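PDB 6B9V: beta-lactamase-like protein, which cleaves reactive FAD photoproducts as a PhnP-family diphosphatase of the metallo-beta-lactamase superfamily, with bound manganese and zinc ions. Local coordinates for residues 48-53 with 66-71; 72-77 with 102-107; 154-159 with 187-192. All coordinates share one frame; numbering follows the deposited sequence.

Interaction 1. Residues 48-53 with 66-71; sequences GKLVLI and EGIKKI
No ring takes part where Leu50 meets the 66-71 loop; the flat group that matters is the peptide joining Lys70 to Ile71, and it is touched at its oxygen. Leu50 CD1 sits 3.6 Å from Lys70 O, beyond the oxygen and nearly in line with the C=O bond. This is an apolar touch on a carbonyl, and no hydrogen bond crosses between the two segments. The setting is a beta-alpha-beta crossover of the metallo-beta-lactamase fold: strand 49-53 leads to helix 59-66, and the loop described here brings the chain back to strand 73-75, the parallel neighbour of 49-53. Gly67, with a positive phi of 65°, turns the chain off the helix in a Schellman motif.

Just after that turn, Ile68 reaches back to the strand. Its side chain crosses that of Leu50 at about a right angle, and Leu50 CD1 lies 4.0 Å from both Ile68 CG1 and Ile68 CG2. The methyl therefore meets the fork of the isoleucine as well as Lys70 O. Leu50 extends there because its CG is anti to the backbone N (chi1 -169°). Met43 of strand 41-46 packs against both Leu50 and Ile68, while Phe59 of helix 59-66 touches Leu52 and Ile71. On the outer side of the loop, Lys69 NZ makes a salt bridge to Asp24 OD1 of the second subunit, beside that subunit's zinc ligand Cys23. Two residues along the strand from Leu50, Leu52 CD2 faces Ile71 CD1 at 4.3 Å.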
# COMPACT_ATOMS: atom_id res chain seq x y z
N GLY A 48 -1.23 5.98 27.18
CA GLY A 48 -2.46 5.57 26.51
C GLY A 48 -2.65 6.20 25.13
O GLY A 48 -3.70 6.03 24.51
N LYS A 49 -1.64 6.91 24.66
CA LYS A 49 -1.66 7.59 23.37
C LYS A 49 -0.75 6.88 22.37
O LYS A 49 0.21 6.20 22.76
CB LYS A 49 -1.22 9.07 23.51
CG LYS A 49 -2.01 9.90 24.50
CD LYS A 49 -3.46 10.08 24.07
CE LYS A 49 -4.21 10.98 25.04
NZ LYS A 49 -4.11 10.45 26.43
N LEU A 50 -1.05 7.07 21.09
CA LEU A 50 -0.26 6.52 19.99
C LEU A 50 0.03 7.60 18.95
O LEU A 50 -0.89 8.18 18.37
CB LEU A 50 -0.98 5.33 19.36
CG LEU A 50 -0.27 4.40 18.36
CD1 LEU A 50 -1.07 3.11 18.19
CD2 LEU A 50 -0.07 5.07 17.00
N VAL A 51 1.31 7.85 18.70
CA VAL A 51 1.74 8.85 17.73
C VAL A 51 2.47 8.15 16.60
O VAL A 51 3.40 7.39 16.83
CB VAL A 51 2.63 9.92 18.37
CG1 VAL A 51 3.17 10.88 17.31
CG2 VAL A 51 1.83 10.69 19.44
N LEU A 52 2.00 8.37 15.37
CA LEU A 52 2.55 7.69 14.21
C LEU A 52 3.46 8.62 13.43
O LEU A 52 3.11 9.77 13.19
CB LEU A 52 1.41 7.20 13.30
CG LEU A 52 1.78 6.57 11.97
CD1 LEU A 52 2.54 5.27 12.19
CD2 LEU A 52 0.51 6.33 11.15
N ILE A 53 4.63 8.13 13.04
CA ILE A 53 5.51 8.93 12.21
C ILE A 53 5.50 8.33 10.82
O ILE A 53 6.03 7.22 10.62
CB ILE A 53 6.97 9.01 12.76
CG1 ILE A 53 6.97 9.62 14.17
CG2 ILE A 53 7.85 9.85 11.84
CD1 ILE A 53 8.36 9.78 14.77
N GLU A 66 0.23 -4.80 14.20
CA GLU A 66 0.44 -4.34 15.57
C GLU A 66 -0.85 -4.11 16.36
O GLU A 66 -0.80 -3.64 17.50
CB GLU A 66 1.27 -3.07 15.56
CG GLU A 66 2.69 -3.29 15.08
CD GLU A 66 3.54 -3.99 16.12
OE1 GLU A 66 4.64 -4.47 15.78
OE2 GLU A 66 3.10 -4.04 17.29
N GLY A 67 -1.99 -4.45 15.76
CA GLY A 67 -3.28 -4.31 16.43
C GLY A 67 -3.67 -2.87 16.75
O GLY A 67 -4.33 -2.62 17.76
N ILE A 68 -3.27 -1.93 15.90
CA ILE A 68 -3.64 -0.53 16.10
C ILE A 68 -5.15 -0.32 15.96
O ILE A 68 -5.75 -0.69 14.95
CB ILE A 68 -2.92 0.40 15.11
CG1 ILE A 68 -1.40 0.35 15.35
CG2 ILE A 68 -3.45 1.84 15.22
CD1 ILE A 68 -0.60 1.12 14.31
N LYS A 69 -5.76 0.28 16.99
CA LYS A 69 -7.20 0.49 17.01
C LYS A 69 -7.54 1.98 17.00
O LYS A 69 -8.69 2.36 16.81
CB LYS A 69 -7.82 -0.17 18.25
CG LYS A 69 -7.60 -1.67 18.36
CD LYS A 69 -8.54 -2.44 17.44
CE LYS A 69 -8.34 -3.95 17.55
NZ LYS A 69 -9.21 -4.70 16.60
N LYS A 70 -6.53 2.81 17.23
CA LYS A 70 -6.72 4.26 17.33
C LYS A 70 -5.39 4.98 17.13
O LYS A 70 -4.36 4.55 17.65
CB LYS A 70 -7.34 4.63 18.68
CG LYS A 70 -7.57 6.12 18.87
CD LYS A 70 -8.37 6.41 20.14
CE LYS A 70 -8.58 7.91 20.33
NZ LYS A 70 -9.46 8.18 21.50
N ILE A 71 -5.42 6.07 16.38
CA ILE A 71 -4.24 6.91 16.21
C ILE A 71 -4.52 8.29 16.78
O ILE A 71 -5.48 8.94 16.38
CB ILE A 71 -3.85 7.06 14.73
CG1 ILE A 71 -3.53 5.70 14.10
CG2 ILE A 71 -2.65 8.02 14.60
CD1 ILE A 71 -3.49 5.74 12.58

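Interaction 2. Residues 72-77 with 102-107; sequences DAIVYT and ARVPLY
Ile74 pairs with Leu106 and Val75 with Tyr107 in parallel register, the two short strands running only 16° apart with their axes 4.7 Å from each other. Ile74 uses both its N-H and its C=O toward this neighbour: its N donates to Pro105 O at 3.0 Å, and its O accepts from Tyr107 N at 2.7 Å. One step on, Tyr76 N donates to Tyr107 O at 2.9 Å. In the other direction the pattern stops at Pro105, which has no N-H to offer; its CD lies 3.2 Å from Asp72 O instead. Asp72 turns its carboxylate to the other neighbouring strand, where OD2 takes a hydrogen bond from Leu50 N.

On one face of the sheet, Ile74 and Leu106 lie side by side and point the same way, Ile74 CD1 being 3.7 Å from Leu106 CD2. The same methyl also reaches Val104 CG1, and Val90 and Leu87 of helix 87-90 pack over this face, touching Ile74 and Leu106 respectively. This is one of the two central sheets of the metallo-beta-lactamase alpha-beta/beta-alpha sandwich. Strand 73-75 runs directly toward the metal site: just past Thr77 come the manganese ligands His78, His80, Asp82 and His83.

The opposite face carries Val75 and Tyr107. Here the Tyr107 ring is turned edge-on to Ile74 O, with CD1 3.6 Å from that oxygen, and its CE1 meets Ala73 CB at 4.1 Å. His139 of strand 136-140 stacks on the Tyr107 ring. Back on the side of Leu106, the Tyr76 ring turns its edge to Tyr107 O and to Leu106 CB, its CG lying beside its own backbone N (chi1 -74°), while its OH hydrogen-bonds to Thr55 OG1.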
# COMPACT_ATOMS: atom_id res chain seq x y z
N ASP A 72 -3.69 8.76 17.71
CA ASP A 72 -3.96 10.05 18.32
C ASP A 72 -3.36 11.22 17.56
O ASP A 72 -3.89 12.33 17.61
CB ASP A 72 -3.47 10.04 19.77
CG ASP A 72 -4.24 9.01 20.60
OD1 ASP A 72 -5.38 9.32 21.02
OD2 ASP A 72 -3.72 7.89 20.79
N ALA A 73 -2.26 10.99 16.86
CA ALA A 73 -1.67 12.01 16.03
C ALA A 73 -0.76 11.36 15.00
O ALA A 73 -0.20 10.28 15.25
CB ALA A 73 -0.88 13.02 16.90
N ILE A 74 -0.65 11.99 13.84
CA ILE A 74 0.29 11.56 12.81
C ILE A 74 1.26 12.69 12.52
O ILE A 74 0.87 13.85 12.33
CB ILE A 74 -0.44 11.15 11.51
CG1 ILE A 74 -1.43 10.01 11.81
CG2 ILE A 74 0.57 10.77 10.41
CD1 ILE A 74 -2.32 9.62 10.67
N VAL A 75 2.54 12.36 12.49
CA VAL A 75 3.60 13.34 12.25
C VAL A 75 4.39 12.93 11.00
O VAL A 75 4.79 11.78 10.88
CB VAL A 75 4.55 13.44 13.46
CG1 VAL A 75 5.65 14.45 13.19
CG2 VAL A 75 3.77 13.85 14.70
N TYR A 76 4.61 13.87 10.07
CA TYR A 76 5.34 13.56 8.84
C TYR A 76 6.78 14.07 8.81
O TYR A 76 7.05 15.22 9.19
CB TYR A 76 4.59 14.13 7.63
CG TYR A 76 3.35 13.32 7.30
CD1 TYR A 76 2.12 13.67 7.83
CD2 TYR A 76 3.44 12.19 6.50
CE1 TYR A 76 0.97 12.91 7.55
CE2 TYR A 76 2.31 11.43 6.22
CZ TYR A 76 1.08 11.81 6.73
OH TYR A 76 -0.06 11.05 6.46
N THR A 77 7.69 13.23 8.32
CA THR A 77 9.07 13.68 8.04
C THR A 77 9.15 14.48 6.73
O THR A 77 9.81 15.53 6.67
CB THR A 77 10.05 12.48 7.97
OG1 THR A 77 9.63 11.59 6.93
CG2 THR A 77 10.11 11.74 9.30
N ALA A 102 -13.32 13.86 17.54
CA ALA A 102 -12.38 14.77 16.90
C ALA A 102 -11.75 14.16 15.65
O ALA A 102 -11.61 12.95 15.54
CB ALA A 102 -11.29 15.18 17.88
N ARG A 103 -11.37 15.02 14.71
CA ARG A 103 -10.59 14.58 13.57
C ARG A 103 -9.22 14.10 14.04
O ARG A 103 -8.73 14.54 15.08
CB ARG A 103 -10.44 15.70 12.54
CG ARG A 103 -11.75 16.22 11.96
CD ARG A 103 -11.48 17.40 11.04
NE ARG A 103 -12.67 17.85 10.34
CZ ARG A 103 -12.72 18.94 9.58
NH1 ARG A 103 -11.64 19.70 9.44
NH2 ARG A 103 -13.85 19.28 8.97
N VAL A 104 -8.61 13.21 13.26
CA VAL A 104 -7.21 12.82 13.46
C VAL A 104 -6.30 13.97 13.02
O VAL A 104 -6.36 14.41 11.86
CB VAL A 104 -6.85 11.54 12.66
CG1 VAL A 104 -5.35 11.20 12.79
CG2 VAL A 104 -7.71 10.36 13.10
N PRO A 105 -5.46 14.48 13.94
CA PRO A 105 -4.57 15.57 13.54
C PRO A 105 -3.31 15.07 12.81
O PRO A 105 -2.66 14.13 13.26
CB PRO A 105 -4.22 16.23 14.87
CG PRO A 105 -4.28 15.12 15.87
CD PRO A 105 -5.31 14.13 15.36
N LEU A 106 -3.00 15.71 11.68
CA LEU A 106 -1.77 15.45 10.93
C LEU A 106 -0.83 16.62 11.10
O LEU A 106 -1.24 17.76 11.01
CB LEU A 106 -2.06 15.24 9.45
CG LEU A 106 -3.24 14.39 8.99
CD1 LEU A 106 -3.21 14.33 7.48
CD2 LEU A 106 -3.20 13.00 9.60
N TYR A 107 0.45 16.35 11.31
CA TYR A 107 1.41 17.42 11.49
C TYR A 107 2.44 17.36 10.37
O TYR A 107 3.06 16.32 10.17
CB TYR A 107 2.08 17.31 12.87
CG TYR A 107 1.12 17.61 13.99
CD1 TYR A 107 0.26 16.63 14.49
CD2 TYR A 107 1.05 18.88 14.55
CE1 TYR A 107 -0.64 16.92 15.52
CE2 TYR A 107 0.16 19.18 15.58
CZ TYR A 107 -0.68 18.19 16.06
OH TYR A 107 -1.57 18.47 17.07

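Interaction 3. Residues 154-159 with 187-192; sequences IPVPVI and MEMLRG
Ile154 meets Met189 first: its CG2 branch, anti to the backbone N, lies 3.5 Å from Met189 CE, and the two side chains cross obliquely. At Pro155 the side chain points away from the 187-192 segment, but the backbone still takes part, with Pro155 O 3.6 Å from the same CE methyl. Val156 faces that segment again and divides its two branches. CG2 is 4.1 Å from Met189 CE, the side chains sliding past each other in opposite directions, while CG1 meets Leu190 CD1 at 4.3 Å. Pro157 then offers CD to Met189 SD, a looser touch at 4.4 Å.

A single methionine thus spans four consecutive residues of the strand. Its CG lies beside the backbone N, chi2 is extended, and the chain bends at chi3 (72°), a bend that lays CE beside Ile154, Pro155 O and Val156 while SD stays nearer Pro157. Apart from the touch on Pro155 O, the contact is apolar packing, and no hydrogen bond crosses it. Met189 itself sits in a type I beta turn from Met187 to Leu190, closed by Leu190 N donating to Met187 O. Farther from the strand, Arg191 NH2 and Glu188 OE2 form a salt bridge at 3.0 Å.

The contact joins strand 151-160 of the second sheet of the metallo-beta-lactamase sandwich to the connection between helix 184-187 and strand 195-199. Arg169 of the adjacent strand 163-170 hydrogen-bonds through NH1 to Met189 O and Arg191 O, and Leu190 touches Ala174 and Leu176 of strand 173-176 and Leu222 of helix 212-222.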
# COMPACT_ATOMS: atom_id res chain seq x y z
N ILE A 154 10.33 17.54 18.97
CA ILE A 154 11.16 18.63 18.45
C ILE A 154 11.56 18.32 17.02
O ILE A 154 12.19 17.30 16.77
CB ILE A 154 12.42 18.82 19.32
CG1 ILE A 154 12.02 18.91 20.80
CG2 ILE A 154 13.18 20.06 18.89
CD1 ILE A 154 13.16 18.64 21.75
N PRO A 155 11.20 19.19 16.07
CA PRO A 155 11.65 18.99 14.69
C PRO A 155 13.16 19.22 14.59
O PRO A 155 13.68 20.19 15.14
CB PRO A 155 10.88 20.05 13.89
CG PRO A 155 9.76 20.51 14.82
CD PRO A 155 10.33 20.37 16.20
N VAL A 156 13.83 18.32 13.89
CA VAL A 156 15.27 18.37 13.70
C VAL A 156 15.55 18.46 12.21
O VAL A 156 15.35 17.48 11.50
CB VAL A 156 15.97 17.13 14.29
CG1 VAL A 156 17.50 17.22 14.06
CG2 VAL A 156 15.65 17.00 15.77
N PRO A 157 15.97 19.63 11.73
CA PRO A 157 16.21 19.75 10.29
C PRO A 157 17.31 18.81 9.82
O PRO A 157 18.37 18.77 10.44
CB PRO A 157 16.62 21.21 10.12
CG PRO A 157 16.05 21.93 11.35
CD PRO A 157 16.13 20.91 12.45
N VAL A 158 17.05 18.05 8.76
CA VAL A 158 18.10 17.30 8.08
C VAL A 158 18.01 17.58 6.57
O VAL A 158 16.99 18.08 6.08
CB VAL A 158 18.03 15.78 8.37
CG1 VAL A 158 18.20 15.51 9.88
CG2 VAL A 158 16.71 15.15 7.88
N ILE A 159 19.09 17.27 5.85
CA ILE A 159 19.15 17.54 4.42
C ILE A 159 19.05 16.24 3.62
O ILE A 159 19.84 15.33 3.79
CB ILE A 159 20.45 18.29 4.06
CG1 ILE A 159 20.52 19.60 4.84
CG2 ILE A 159 20.53 18.54 2.56
CD1 ILE A 159 19.35 20.54 4.54
N MET A 187 23.12 18.52 14.70
CA MET A 187 23.94 17.54 15.40
C MET A 187 23.93 17.88 16.88
O MET A 187 23.91 16.99 17.74
CB MET A 187 25.37 17.53 14.87
CG MET A 187 25.49 16.95 13.47
SD MET A 187 25.34 15.17 13.45
CE MET A 187 26.94 14.69 14.12
N GLU A 188 23.91 19.18 17.17
CA GLU A 188 23.94 19.63 18.56
C GLU A 188 22.66 19.33 19.33
O GLU A 188 22.66 19.34 20.56
CB GLU A 188 24.24 21.13 18.63
CG GLU A 188 25.70 21.45 18.34
CD GLU A 188 26.65 20.56 19.13
OE1 GLU A 188 26.49 20.46 20.37
OE2 GLU A 188 27.55 19.94 18.52
N MET A 189 21.58 19.05 18.59
CA MET A 189 20.28 18.74 19.19
C MET A 189 20.14 17.25 19.52
O MET A 189 19.15 16.84 20.13
CB MET A 189 19.14 19.13 18.23
CG MET A 189 19.09 20.61 17.83
SD MET A 189 17.85 20.90 16.55
CE MET A 189 16.35 20.69 17.50
N LEU A 190 21.11 16.46 19.09
CA LEU A 190 20.94 15.01 19.09
C LEU A 190 21.87 14.28 20.06
O LEU A 190 22.09 13.09 19.93
CB LEU A 190 21.17 14.47 17.67
CG LEU A 190 20.10 14.86 16.65
CD1 LEU A 190 20.54 14.39 15.26
CD2 LEU A 190 18.75 14.25 17.02
N ARG A 191 22.39 15.00 21.05
CA ARG A 191 23.32 14.39 21.99
C ARG A 191 22.61 13.85 23.22
O ARG A 191 21.54 14.32 23.60
CB ARG A 191 24.40 15.40 22.42
CG ARG A 191 25.23 15.89 21.26
CD ARG A 191 26.50 16.58 21.74
NE ARG A 191 27.24 17.18 20.63
CZ ARG A 191 28.04 16.51 19.81
NH1 ARG A 191 28.22 15.20 19.97
NH2 ARG A 191 28.68 17.14 18.83
N GLY A 192 23.22 12.85 23.85
CA GLY A 192 22.71 12.29 25.08
C GLY A 192 21.41 11.52 24.93
O GLY A 192 20.61 11.48 25.86

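How the interactions relate
Along the chain the three contacts follow in series, each closing before the next opens. Interactions 1 and 2 are direct neighbours, their centres about 11 Å apart: strands 49-53 and 73-75 lie side by side in the first sheet, joined by backbone hydrogen bonds such as that between Val75 N and Leu52 O. Interaction 3 belongs to the second sheet, with its centre about 25 Å from that of interaction 1 and about 21 Å from that of interaction 2, and it touches neither. The contacts thus sample both halves of the sandwich. The two-manganese site draws on both halves too, with ligands after strand 73-75 and also His160, at the end of strand 151-160.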